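Long-range contacts in cytochrome P450 reductase (Amycolatopsis methanolica 239, PDB 5OGX), which passes electrons from NADH through FAD and a [2Fe-2S] cluster to its partner cytochrome P450, which O-demethylates guaiacol and other lignin-derived aromatics: residues Val49-Val54 with Asp84-Ser89; Phe197-Pro202 with Arg227-Arg232; Met210-Gly215 with Ser300-Gly305. All blocks are in the same frame, centred on the assembly; numbering follows the deposited sequence. Where two conformers were deposited one is given.

Contact 1 (Val49-Val54 with Asp84-Ser89); sequences VLSGEV and DTEVRS
L50, E86 and T85 carry most of the buried surface where two antiparallel strands of the 2Fe-2S ferredoxin domain meet at a classic beta bulge. L50 and S51 both face E86, so the register slips by one residue between the non-hydrogen-bonded pair V49-V87 and the hydrogen-bonded pair S51-E86. E86 O takes the short bond from L50 N (2.7 Å) and a weak one from S51 N, while E86 N returns a bond to S51 O at 2.9 Å. The extra residue turns the side chain of L50 toward the other strand. Its CB rests against E86 O, and CD1 reaches over the backbone of V87, 3.7 Å from V87 C, and also touches CB of R88. The guanidinium of R88 turns to Q48 through NE. E86 sends CG anti to its backbone N (chi1 176°) and continues extended, which lays CG alongside L50 CD1 and brings the carboxylate close to S51. A water joins the two residues there, donating to E86 OE2 at 2.6 Å and hydrogen-bonding S51 OG. T85 uses both branches: methyl CG2 sits between V49, before the bulge, and V54, beyond the turn, 4.1 Å from CG1 of each, while the hydroxyl meets the backbone of E53. OG1 is also bonded to A83 O. On its other edge strand 85-88 pairs with strand 5-9, which places it inside the mixed sheet of the domain, and V87 packs on L47 and V9. G52, with phi 100° and psi -155°, leaves the strand without a side chain where D84 O and T85 OG1 approach; one residue on, E53 N donates to T85 OG1 at 3.2 Å.

Contact 2 (Phe197-Pro202 with Arg227-Arg232); sequences FHLPPP and RTALAR
Within 227-232, T228 is the first residue to meet the loop 197-202, and it does so through its methyl: CG2 lies 3.6 Å from CD1 of L199, the two side chains passing each other head to tail. CG2 stands anti to the backbone N, leaving OG1 to bond G224 O one turn earlier in the helix. A229 continues the apolar patch. The same CD1 of L199 packs against its backbone N and, at 4.1 Å, against its CB, so one leucine methyl spans two consecutive helical residues; I225 extends the seat of L199 along the helix. R232, in the last turn, supplies the polar half of the contact. Its chain runs extended from CG to NE and carries the guanidinium across to the prolines. NH1 and NH2 both donate to the single carbonyl oxygen of P200, an end-on grip with bonds of 2.9 Å from NH1 to P200 O and 3.2 Å from NH2 to P200 O. The oxygen lies at the edge of the guanidinium, in its plane, and the straighter bond is that of NH1 (154°). The two flat faces of the group are both covered: P202 CG sits 3.7 Å above one, offset toward the rim, and L199 CD1 lies over the centre of the other. This joins the loop that follows strand 187-194 of the flavin-binding barrel to a helix of the NAD-binding domain. NH1 is shared with a salt bridge to D205, so hydrogen bonds in the plane and packing on both faces together fix the rotation of the guanidinium. The acceptor P200 O is uncharged, and the carboxylate of D205 probably balances much of the arginine's charge.

Contact 3 (Met210-Gly215 with Ser300-Gly305); sequences MVLIGG and SGWLCG
Strands 210-215 and 300-305 run parallel, 10° apart in direction, joined by five backbone hydrogen bonds from V211 N-S300 O (2.9 Å) to G215 N-C304 O. They are adjacent inner strands of the parallel sheet in the Rossmann-like NAD-binding domain, 300-305 lying between 210-215 and the edge strand 327-331. On the face bearing M210, L212 and W302, the indole is the largest group. M210, bent at chi3 (42°), brings its methyl CE obliquely to the pyrrole part, 4.2 Å from the centroid of the five-membered ring, in an off-centre CH-pi contact, with SD farther off in an oblique Met-aromatic contact. L212 runs alongside W302, its CD2 touching W302 CB at 3.9 Å. H328 stacks on the indole, and helix 219-232 covers L212 and M210. V211, I213 and L303 face the other way, toward helix 285-292, whose T286 touches both I213 and L303. G301, opposite V211, leaves room for its CG1, 3.8 Å from G301 CA. Toward the flavin end the strands become glycine-rich, and C304 comes close to the FAD. Between I213 and L303 the closest side-chain atoms are I213 CB and L303 CD2, 3.8 Å apart.

How the contacts relate
Contacts 2 and 3 belong to one packing unit. Helix 219-232 follows strand 210-215 in the chain and lies against its sheet, and the segments of contacts 2 and 3 alternate along the sequence. Their centres are 14 Å apart and they touch directly: A229 CB lies 3.5 Å from M210 SD, and F197 CE1 lies 3.7 Å from W302 CE3. Contact 1 stands apart in the ferredoxin domain, its centre about 35 Å from that of contact 3, on the opposite side of the chain's centre. The cofactors lie between: the V87 side chain is about 13 Å from the [2Fe-2S] cluster, and the C304 side chain is about 6 Å from the FAD. Contact 2 lies away from these sites.

Contact 1 (Val49-Val54 with Asp84-Ser89)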
ATOM      1  N   VAL A  49      18.623   5.459  16.459  1.00 25.01           N
ATOM      2  CA  VAL A  49      19.632   6.466  16.161  1.00 25.98           C
ATOM      3  C   VAL A  49      20.915   6.039  16.864  1.00 27.54           C
ATOM      4  O   VAL A  49      20.967   6.002  18.094  1.00 32.02           O
ATOM      5  CB  VAL A  49      19.187   7.861  16.612  1.00 26.29           C
ATOM      6  CG1 VAL A  49      20.302   8.860  16.378  1.00 29.81           C
ATOM      7  CG2 VAL A  49      17.929   8.270  15.849  1.00 28.01           C
ATOM      8  N   LEU A  50      21.947   5.710  16.090  1.00 27.37           N
ATOM      9  CA  LEU A  50      23.209   5.238  16.661  1.00 28.80           C
ATOM     10  C   LEU A  50      24.146   6.380  17.025  1.00 30.42           C
ATOM     11  O   LEU A  50      24.856   6.297  18.030  1.00 33.79           O
ATOM     12  CB  LEU A  50      23.917   4.297  15.686  1.00 28.48           C
ATOM     13  CG  LEU A  50      23.104   3.062  15.276  1.00 28.21           C
ATOM     14  CD1 LEU A  50      23.679   2.389  14.027  1.00 30.20           C
ATOM     15  CD2 LEU A  50      23.058   2.074  16.435  1.00 32.08           C
ATOM     16  N   SER A  51      24.171   7.430  16.206  1.00 33.45           N
ATOM     17  CA  SER A  51      24.943   8.631  16.472  1.00 35.93           C
ATOM     18  C   SER A  51      24.277   9.783  15.737  1.00 32.76           C
ATOM     19  O   SER A  51      23.593   9.580  14.727  1.00 30.33           O
ATOM     20  CB  SER A  51      26.406   8.476  16.040  1.00 39.61           C
ATOM     21  OG  SER A  51      26.487   8.241  14.645  1.00 49.10           O
ATOM     22  N   GLY A  52      24.465  10.985  16.260  1.00 36.65           N
ATOM     23  CA  GLY A  52      23.810  12.161  15.723  1.00 36.40           C
ATOM     24  C   GLY A  52      22.588  12.557  16.526  1.00 37.12           C
ATOM     25  O   GLY A  52      22.451  12.252  17.713  1.00 40.99           O
ATOM     26  N   GLU A  53      21.675  13.254  15.854  1.00 34.53           N
ATOM     27  CA  GLU A  53      20.535  13.830  16.546  1.00 32.07           C
ATOM     28  C   GLU A  53      19.456  14.150  15.528  1.00 32.85           C
ATOM     29  O   GLU A  53      19.750  14.578  14.406  1.00 32.35           O
ATOM     30  CB  GLU A  53      20.933  15.095  17.327  1.00 41.79           C
ATOM     31  CG  GLU A  53      19.859  15.582  18.294  1.00 47.55           C
ATOM     32  CD  GLU A  53      20.090  17.005  18.786  1.00 60.57           C
ATOM     33  OE1 GLU A  53      21.004  17.687  18.266  1.00 58.52           O
ATOM     34  OE2 GLU A  53      19.345  17.441  19.692  1.00 63.18           O
ATOM     35  N   VAL A  54      18.208  13.936  15.924  1.00 31.46           N
ATOM     36  CA  VAL A  54      17.080  14.192  15.046  1.00 33.94           C
ATOM     37  C   VAL A  54      16.033  15.007  15.786  1.00 37.96           C
ATOM     38  O   VAL A  54      15.981  15.040  17.019  1.00 36.21           O
ATOM     39  CB  VAL A  54      16.457  12.887  14.505  1.00 30.99           C
ATOM     40  CG1 VAL A  54      17.488  12.115  13.683  1.00 28.96           C
ATOM     41  CG2 VAL A  54      15.924  12.027  15.651  1.00 32.28           C
ATOM     42  N   ASP A  84      24.934  15.170  11.356  1.00 35.00           N
ATOM     43  CA  ASP A  84      25.193  13.907  10.675  1.00 32.99           C
ATOM     44  C   ASP A  84      24.745  12.767  11.577  1.00 35.84           C
ATOM     45  O   ASP A  84      25.045  12.756  12.777  1.00 36.45           O
ATOM     46  CB  ASP A  84      26.673  13.768  10.332  1.00 38.37           C
ATOM     47  CG  ASP A  84      27.153  14.850   9.403  1.00 41.06           C
ATOM     48  OD1 ASP A  84      26.303  15.573   8.844  1.00 37.59           O
ATOM     49  OD2 ASP A  84      28.382  14.969   9.230  1.00 44.59           O
ATOM     50  N   THR A  85      23.990  11.829  11.008  1.00 33.76           N
ATOM     51  CA  THR A  85      23.249  10.867  11.812  1.00 31.74           C
ATOM     52  C   THR A  85      23.369   9.481  11.203  1.00 29.88           C
ATOM     53  O   THR A  85      23.156   9.301  10.002  1.00 31.23           O
ATOM     54  CB  THR A  85      21.778  11.288  11.927  1.00 31.09           C
ATOM     55  OG1 THR A  85      21.693  12.484  12.713  1.00 32.52           O
ATOM     56  CG2 THR A  85      20.924  10.198  12.568  1.00 26.33           C
ATOM     57  N   GLU A  86      23.718   8.513  12.042  1.00 27.96           N
ATOM     58  CA  GLU A  86      23.828   7.113  11.659  1.00 27.08           C
ATOM     59  C   GLU A  86      22.684   6.348  12.307  1.00 25.98           C
ATOM     60  O   GLU A  86      22.455   6.487  13.510  1.00 26.46           O
ATOM     61  CB  GLU A  86      25.174   6.536  12.115  1.00 29.35           C
ATOM     62  CG  GLU A  86      25.321   5.054  11.827  1.00 30.98           C
ATOM     63  CD  GLU A  86      26.612   4.459  12.367  1.00 37.07           C
ATOM     64  OE1 GLU A  86      26.857   3.260  12.099  1.00 41.38           O
ATOM     65  OE2 GLU A  86      27.378   5.174  13.050  1.00 37.79           O
ATOM     66  N   VAL A  87      21.968   5.534  11.523  1.00 24.63           N
ATOM     67  CA  VAL A  87      20.792   4.862  12.053  1.00 23.60           C
ATOM     68  C   VAL A  87      20.855   3.365  11.776  1.00 23.07           C
ATOM     69  O   VAL A  87      21.599   2.892  10.919  1.00 24.14           O
ATOM     70  CB  VAL A  87      19.481   5.444  11.480  1.00 23.57           C
ATOM     71  CG1 VAL A  87      19.400   6.943  11.766  1.00 23.07           C
ATOM     72  CG2 VAL A  87      19.372   5.158   9.996  1.00 24.15           C
ATOM     73  N   ARG A  88      20.069   2.621  12.543  1.00 22.92           N
ATOM     74  CA  ARG A  88      19.915   1.188  12.344  1.00 22.55           C
ATOM     75  C   ARG A  88      18.450   0.909  12.101  1.00 24.76           C
ATOM     76  O   ARG A  88      17.593   1.292  12.906  1.00 23.45           O
ATOM     77  CB  ARG A  88      20.406   0.378  13.540  1.00 22.93           C
ATOM     78  CG  ARG A  88      20.178  -1.136  13.322  1.00 25.82           C
ATOM     79  CD  ARG A  88      20.621  -1.953  14.512  1.00 26.35           C
ATOM     80  NE  ARG A  88      19.890  -1.632  15.735  1.00 26.70           N
ATOM     81  CZ  ARG A  88      18.637  -1.992  15.988  1.00 24.46           C
ATOM     82  NH1 ARG A  88      17.944  -2.704  15.109  1.00 26.27           N
ATOM     83  NH2 ARG A  88      18.084  -1.655  17.147  1.00 29.84           N
ATOM     84  N   SER A  89      18.171   0.248  10.984  1.00 20.51           N
ATOM     85  CA  SER A  89      16.822  -0.173  10.649  1.00 20.20           C
ATOM     86  C   SER A  89      16.801  -1.693  10.737  1.00 20.61           C
ATOM     87  O   SER A  89      17.421  -2.267  11.634  1.00 26.33           O
ATOM     88  CB  SER A  89      16.433   0.351   9.256  1.00 23.30           C
ATOM     89  OG  SER A  89      15.146  -0.087   8.845  1.00 22.06           O
TER
HETATM   90  O   HOH W   1      28.525   7.438  12.522  1.00 50.81           O

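Contact 2 (Phe197-Pro202 with Arg227-Arg232)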
ATOM      1  N   PHE A 197       4.205  -3.251   0.372  1.00 14.79           N
ATOM      2  CA  PHE A 197       3.163  -4.258   0.166  1.00 14.92           C
ATOM      3  C   PHE A 197       3.301  -4.839  -1.240  1.00 16.42           C
ATOM      4  O   PHE A 197       2.527  -4.533  -2.147  1.00 18.04           O
ATOM      5  CB  PHE A 197       1.795  -3.612   0.379  1.00 13.90           C
ATOM      6  CG  PHE A 197       0.633  -4.583   0.441  1.00 15.13           C
ATOM      7  CD1 PHE A 197       0.558  -5.569   1.419  1.00 15.25           C
ATOM      8  CD2 PHE A 197      -0.428  -4.430  -0.434  1.00 15.22           C
ATOM      9  CE1 PHE A 197      -0.551  -6.419   1.499  1.00 15.41           C
ATOM     10  CE2 PHE A 197      -1.539  -5.275  -0.374  1.00 14.01           C
ATOM     11  CZ  PHE A 197      -1.598  -6.271   0.597  1.00 15.93           C
ATOM     12  N   HIS A 198       4.304  -5.700  -1.425  1.00 15.64           N
ATOM     13  CA  HIS A 198       4.551  -6.248  -2.756  1.00 17.10           C
ATOM     14  C   HIS A 198       5.178  -7.627  -2.629  1.00 15.58           C
ATOM     15  O   HIS A 198       5.636  -8.020  -1.560  1.00 17.16           O
ATOM     16  CB  HIS A 198       5.435  -5.309  -3.592  1.00 18.54           C
ATOM     17  CG  HIS A 198       6.768  -5.017  -2.970  1.00 16.91           C
ATOM     18  ND1 HIS A 198       7.808  -5.923  -2.986  1.00 19.74           N
ATOM     19  CD2 HIS A 198       7.227  -3.923  -2.315  1.00 19.81           C
ATOM     20  CE1 HIS A 198       8.854  -5.399  -2.362  1.00 22.99           C
ATOM     21  NE2 HIS A 198       8.528  -4.188  -1.939  1.00 19.11           N
ATOM     22  N   LEU A 199       5.212  -8.353  -3.755  1.00 14.52           N
ATOM     23  CA  LEU A 199       5.771  -9.691  -3.778  1.00 16.48           C
ATOM     24  C   LEU A 199       7.276  -9.670  -3.514  1.00 17.37           C
ATOM     25  O   LEU A 199       7.966  -8.708  -3.858  1.00 20.97           O
ATOM     26  CB  LEU A 199       5.527 -10.334  -5.147  1.00 19.00           C
ATOM     27  CG  LEU A 199       4.054 -10.640  -5.431  1.00 19.95           C
ATOM     28  CD1 LEU A 199       3.801 -10.897  -6.917  1.00 20.70           C
ATOM     29  CD2 LEU A 199       3.637 -11.843  -4.619  1.00 19.34           C
ATOM     30  N   PRO A 200       7.807 -10.745  -2.952  1.00 22.29           N
ATOM     31  CA  PRO A 200       9.261 -10.904  -2.870  1.00 27.14           C
ATOM     32  C   PRO A 200       9.858 -11.044  -4.258  1.00 29.99           C
ATOM     33  O   PRO A 200       9.119 -11.201  -5.247  1.00 27.20           O
ATOM     34  CB  PRO A 200       9.421 -12.194  -2.051  1.00 29.05           C
ATOM     35  CG  PRO A 200       8.194 -12.962  -2.326  1.00 32.44           C
ATOM     36  CD  PRO A 200       7.085 -11.936  -2.475  1.00 26.14           C
ATOM     37  N   PRO A 201      11.183 -10.962  -4.387  1.00 32.10           N
ATOM     38  CA  PRO A 201      11.799 -11.162  -5.698  1.00 37.60           C
ATOM     39  C   PRO A 201      11.393 -12.498  -6.279  1.00 30.65           C
ATOM     40  O   PRO A 201      11.112 -13.458  -5.537  1.00 30.12           O
ATOM     41  CB  PRO A 201      13.305 -11.116  -5.392  1.00 38.63           C
ATOM     42  CG  PRO A 201      13.423 -10.364  -4.111  1.00 38.16           C
ATOM     43  CD  PRO A 201      12.177 -10.672  -3.334  1.00 36.46           C
ATOM     44  N   PRO A 202      11.330 -12.607  -7.610  1.00 35.05           N
ATOM     45  CA  PRO A 202      10.905 -13.878  -8.227  1.00 37.60           C
ATOM     46  C   PRO A 202      11.658 -15.097  -7.718  1.00 37.51           C
ATOM     47  O   PRO A 202      11.045 -16.154  -7.533  1.00 31.39           O
ATOM     48  CB  PRO A 202      11.168 -13.636  -9.720  1.00 44.20           C
ATOM     49  CG  PRO A 202      11.051 -12.171  -9.889  1.00 43.98           C
ATOM     50  CD  PRO A 202      11.550 -11.552  -8.611  1.00 38.52           C
ATOM     51  N   ARG A 227      -2.180 -10.224 -10.341  0.52 17.02           N
ATOM     52  CA  ARG A 227      -1.774 -10.382 -11.733  0.52 20.37           C
ATOM     53  C   ARG A 227      -0.287 -10.688 -11.842  0.52 21.56           C
ATOM     54  O   ARG A 227       0.128 -11.496 -12.680  0.52 23.75           O
ATOM     55  CB  ARG A 227      -2.118  -9.125 -12.528  0.52 20.97           C
ATOM     56  CG  ARG A 227      -3.599  -8.938 -12.773  0.52 21.57           C
ATOM     57  CD  ARG A 227      -3.833  -7.851 -13.813  0.52 25.03           C
ATOM     58  NE  ARG A 227      -3.654  -6.499 -13.286  0.52 24.15           N
ATOM     59  CZ  ARG A 227      -3.333  -5.446 -14.038  0.52 24.30           C
ATOM     60  NH1 ARG A 227      -3.200  -4.238 -13.489  0.52 18.81           N
ATOM     61  NH2 ARG A 227      -3.137  -5.603 -15.338  0.52 28.14           N
ATOM     62  N   THR A 228       0.533 -10.043 -11.013  1.00 19.71           N
ATOM     63  CA  THR A 228       1.964 -10.321 -11.052  1.00 18.46           C
ATOM     64  C   THR A 228       2.258 -11.753 -10.626  1.00 23.17           C
ATOM     65  O   THR A 228       3.083 -12.435 -11.246  1.00 21.81           O
ATOM     66  CB  THR A 228       2.713  -9.333 -10.151  1.00 18.61           C
ATOM     67  OG1 THR A 228       2.415  -7.993 -10.591  1.00 21.14           O
ATOM     68  CG2 THR A 228       4.217  -9.594 -10.225  1.00 21.25           C
ATOM     69  N   ALA A 229       1.586 -12.225  -9.572  1.00 16.56           N
ATOM     70  CA  ALA A 229       1.849 -13.569  -9.072  1.00 18.21           C
ATOM     71  C   ALA A 229       1.445 -14.606 -10.099  1.00 21.11           C
ATOM     72  O   ALA A 229       2.110 -15.637 -10.249  1.00 21.31           O
ATOM     73  CB  ALA A 229       1.089 -13.800  -7.764  1.00 18.09           C
ATOM     74  N   LEU A 230       0.347 -14.350 -10.800  1.00 18.49           N
ATOM     75  CA  LEU A 230      -0.134 -15.300 -11.795  1.00 20.84           C
ATOM     76  C   LEU A 230       0.740 -15.297 -13.041  1.00 26.26           C
ATOM     77  O   LEU A 230       0.893 -16.337 -13.695  1.00 28.48           O
ATOM     78  CB  LEU A 230      -1.589 -14.976 -12.138  1.00 20.76           C
ATOM     79  CG  LEU A 230      -2.608 -15.358 -11.058  1.00 19.65           C
ATOM     80  CD1 LEU A 230      -3.995 -14.749 -11.364  1.00 25.17           C
ATOM     81  CD2 LEU A 230      -2.701 -16.886 -10.882  1.00 21.52           C
ATOM     82  N   ALA A 231       1.335 -14.152 -13.389  1.00 23.84           N
ATOM     83  CA  ALA A 231       2.268 -14.143 -14.513  1.00 26.63           C
ATOM     84  C   ALA A 231       3.497 -14.996 -14.206  1.00 32.35           C
ATOM     85  O   ALA A 231       3.979 -15.738 -15.072  1.00 33.91           O
ATOM     86  CB  ALA A 231       2.668 -12.708 -14.859  1.00 29.66           C
ATOM     87  N   ARG A 232       3.995 -14.926 -12.966  1.00 28.81           N
ATOM     88  CA  ARG A 232       5.137 -15.735 -12.548  1.00 28.06           C
ATOM     89  C   ARG A 232       4.798 -17.221 -12.518  1.00 26.58           C
ATOM     90  O   ARG A 232       5.623 -18.061 -12.904  1.00 29.01           O
ATOM     91  CB  ARG A 232       5.608 -15.308 -11.155  1.00 23.47           C
ATOM     92  CG  ARG A 232       6.086 -13.883 -11.030  1.00 24.03           C
ATOM     93  CD  ARG A 232       6.382 -13.581  -9.568  1.00 27.46           C
ATOM     94  NE  ARG A 232       6.978 -12.257  -9.415  1.00 27.58           N
ATOM     95  CZ  ARG A 232       7.499 -11.819  -8.277  1.00 23.66           C
ATOM     96  NH1 ARG A 232       7.486 -12.607  -7.209  1.00 27.77           N
ATOM     97  NH2 ARG A 232       8.036 -10.599  -8.221  1.00 29.33           N
TER

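Contact 3 (Met210-Gly215 with Ser300-Gly305)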
ATOM      1  N   MET A 210      -1.933 -18.296  -2.394  1.00 15.95           N
ATOM      2  CA  MET A 210      -2.097 -16.969  -1.810  1.00 16.38           C
ATOM      3  C   MET A 210      -3.569 -16.644  -1.636  1.00 15.93           C
ATOM      4  O   MET A 210      -4.381 -16.908  -2.531  1.00 18.11           O
ATOM      5  CB  MET A 210      -1.485 -15.863  -2.698  1.00 23.87           C
ATOM      6  CG  MET A 210      -0.072 -16.092  -3.128  1.00 27.80           C
ATOM      7  SD  MET A 210       0.391 -15.039  -4.527  1.00 22.16           S
ATOM      8  CE  MET A 210      -0.335 -13.466  -4.122  1.00 19.26           C
ATOM      9  N   VAL A 211      -3.912 -16.034  -0.500  1.00 15.07           N
ATOM     10  CA  VAL A 211      -5.221 -15.415  -0.331  1.00 15.23           C
ATOM     11  C   VAL A 211      -5.016 -13.916  -0.212  1.00 18.35           C
ATOM     12  O   VAL A 211      -4.094 -13.459   0.476  1.00 16.72           O
ATOM     13  CB  VAL A 211      -5.994 -15.983   0.872  1.00 15.64           C
ATOM     14  CG1 VAL A 211      -5.171 -15.849   2.178  1.00 17.00           C
ATOM     15  CG2 VAL A 211      -7.339 -15.273   0.990  1.00 15.93           C
ATOM     16  N   LEU A 212      -5.827 -13.158  -0.946  1.00 14.85           N
ATOM     17  CA  LEU A 212      -5.764 -11.705  -0.950  1.00 14.84           C
ATOM     18  C   LEU A 212      -7.135 -11.193  -0.560  1.00 18.37           C
ATOM     19  O   LEU A 212      -8.145 -11.616  -1.138  1.00 17.61           O
ATOM     20  CB  LEU A 212      -5.356 -11.176  -2.327  1.00 16.79           C
ATOM     21  CG  LEU A 212      -3.975 -11.687  -2.739  1.00 17.15           C
ATOM     22  CD1 LEU A 212      -4.192 -12.851  -3.691  1.00 23.32           C
ATOM     23  CD2 LEU A 212      -3.123 -10.599  -3.394  1.00 24.61           C
ATOM     24  N   ILE A 213      -7.184 -10.309   0.431  1.00 14.42           N
ATOM     25  CA  ILE A 213      -8.462  -9.831   0.947  1.00 14.90           C
ATOM     26  C   ILE A 213      -8.449  -8.311   0.952  1.00 19.49           C
ATOM     27  O   ILE A 213      -7.583  -7.695   1.588  1.00 18.08           O
ATOM     28  CB  ILE A 213      -8.765 -10.395   2.338  1.00 20.52           C
ATOM     29  CG1 ILE A 213      -8.910 -11.930   2.198  1.00 24.20           C
ATOM     30  CG2 ILE A 213     -10.076  -9.821   2.850  1.00 28.15           C
ATOM     31  CD1 ILE A 213      -9.390 -12.627   3.417  1.00 27.90           C
ATOM     32  N   GLY A 214      -9.373  -7.719   0.199  1.00 15.95           N
ATOM     33  CA  GLY A 214      -9.454  -6.282   0.054  1.00 16.71           C
ATOM     34  C   GLY A 214     -10.747  -5.763   0.635  1.00 23.89           C
ATOM     35  O   GLY A 214     -11.830  -6.248   0.281  1.00 21.01           O
ATOM     36  N   GLY A 215     -10.655  -4.792   1.539  1.00 19.64           N
ATOM     37  CA  GLY A 215     -11.858  -4.133   2.011  1.00 21.26           C
ATOM     38  C   GLY A 215     -12.083  -2.878   1.203  1.00 25.27           C
ATOM     39  O   GLY A 215     -11.235  -1.980   1.216  1.00 24.14           O
ATOM     40  N   SER A 300       0.076 -18.095   2.001  0.62 14.96           N
ATOM     41  CA  SER A 300       0.453 -16.707   2.213  0.62 15.61           C
ATOM     42  C   SER A 300      -0.820 -15.877   2.183  0.62 19.46           C
ATOM     43  O   SER A 300      -1.799 -16.254   1.527  0.62 16.29           O
ATOM     44  CB  SER A 300       1.446 -16.219   1.149  0.62 20.29           C
ATOM     45  OG  SER A 300       2.566 -17.097   1.043  0.62 20.51           O
ATOM     46  N   GLY A 301      -0.815 -14.762   2.917  1.00 14.71           N
ATOM     47  CA  GLY A 301      -2.001 -13.920   2.979  1.00 15.37           C
ATOM     48  C   GLY A 301      -1.674 -12.452   2.841  1.00 17.84           C
ATOM     49  O   GLY A 301      -0.682 -11.963   3.383  1.00 18.43           O
ATOM     50  N   TRP A 302      -2.531 -11.741   2.123  1.00 13.43           N
ATOM     51  CA  TRP A 302      -2.331 -10.339   1.774  1.00 12.76           C
ATOM     52  C   TRP A 302      -3.610  -9.594   2.119  1.00 16.67           C
ATOM     53  O   TRP A 302      -4.647  -9.830   1.496  1.00 19.56           O
ATOM     54  CB  TRP A 302      -2.009 -10.202   0.282  1.00 18.07           C
ATOM     55  CG  TRP A 302      -0.810 -11.028  -0.096  1.00 19.51           C
ATOM     56  CD1 TRP A 302      -0.724 -12.395  -0.214  1.00 19.81           C
ATOM     57  CD2 TRP A 302       0.479 -10.516  -0.370  1.00 15.47           C
ATOM     58  NE1 TRP A 302       0.570 -12.759  -0.548  1.00 17.03           N
ATOM     59  CE2 TRP A 302       1.322 -11.614  -0.646  1.00 17.95           C
ATOM     60  CE3 TRP A 302       1.006  -9.225  -0.401  1.00 17.13           C
ATOM     61  CZ2 TRP A 302       2.668 -11.461  -0.943  1.00 21.63           C
ATOM     62  CZ3 TRP A 302       2.357  -9.075  -0.685  1.00 21.64           C
ATOM     63  CH2 TRP A 302       3.166 -10.189  -0.961  1.00 22.35           C
ATOM     64  N   LEU A 303      -3.547  -8.676   3.097  1.00 13.65           N
ATOM     65  CA  LEU A 303      -4.737  -7.981   3.569  1.00 13.53           C
ATOM     66  C   LEU A 303      -4.564  -6.489   3.333  1.00 17.07           C
ATOM     67  O   LEU A 303      -3.541  -5.919   3.724  1.00 16.15           O
ATOM     68  CB  LEU A 303      -4.979  -8.226   5.069  1.00 15.64           C
ATOM     69  CG  LEU A 303      -5.496  -9.589   5.523  1.00 21.77           C
ATOM     70  CD1 LEU A 303      -4.965  -9.912   6.902  1.00 30.14           C
ATOM     71  CD2 LEU A 303      -7.018  -9.576   5.565  1.00 29.44           C
ATOM     72  N   CYS A 304      -5.571  -5.852   2.741  1.00 14.35           N
ATOM     73  CA  CYS A 304      -5.478  -4.413   2.530  1.00 14.70           C
ATOM     74  C   CYS A 304      -6.846  -3.773   2.706  1.00 20.20           C
ATOM     75  O   CYS A 304      -7.841  -4.270   2.178  1.00 18.90           O
ATOM     76  CB  CYS A 304      -4.913  -4.116   1.143  1.00 15.60           C
ATOM     77  SG  CYS A 304      -4.958  -2.383   0.715  1.00 21.27           S
ATOM     78  N   GLY A 305      -6.890  -2.672   3.441  1.00 18.64           N
ATOM     79  CA  GLY A 305      -8.139  -1.987   3.687  1.00 17.47           C
ATOM     80  C   GLY A 305      -8.026  -1.143   4.937  1.00 19.07           C
ATOM     81  O   GLY A 305      -6.928  -0.848   5.404  1.00 16.04           O
TER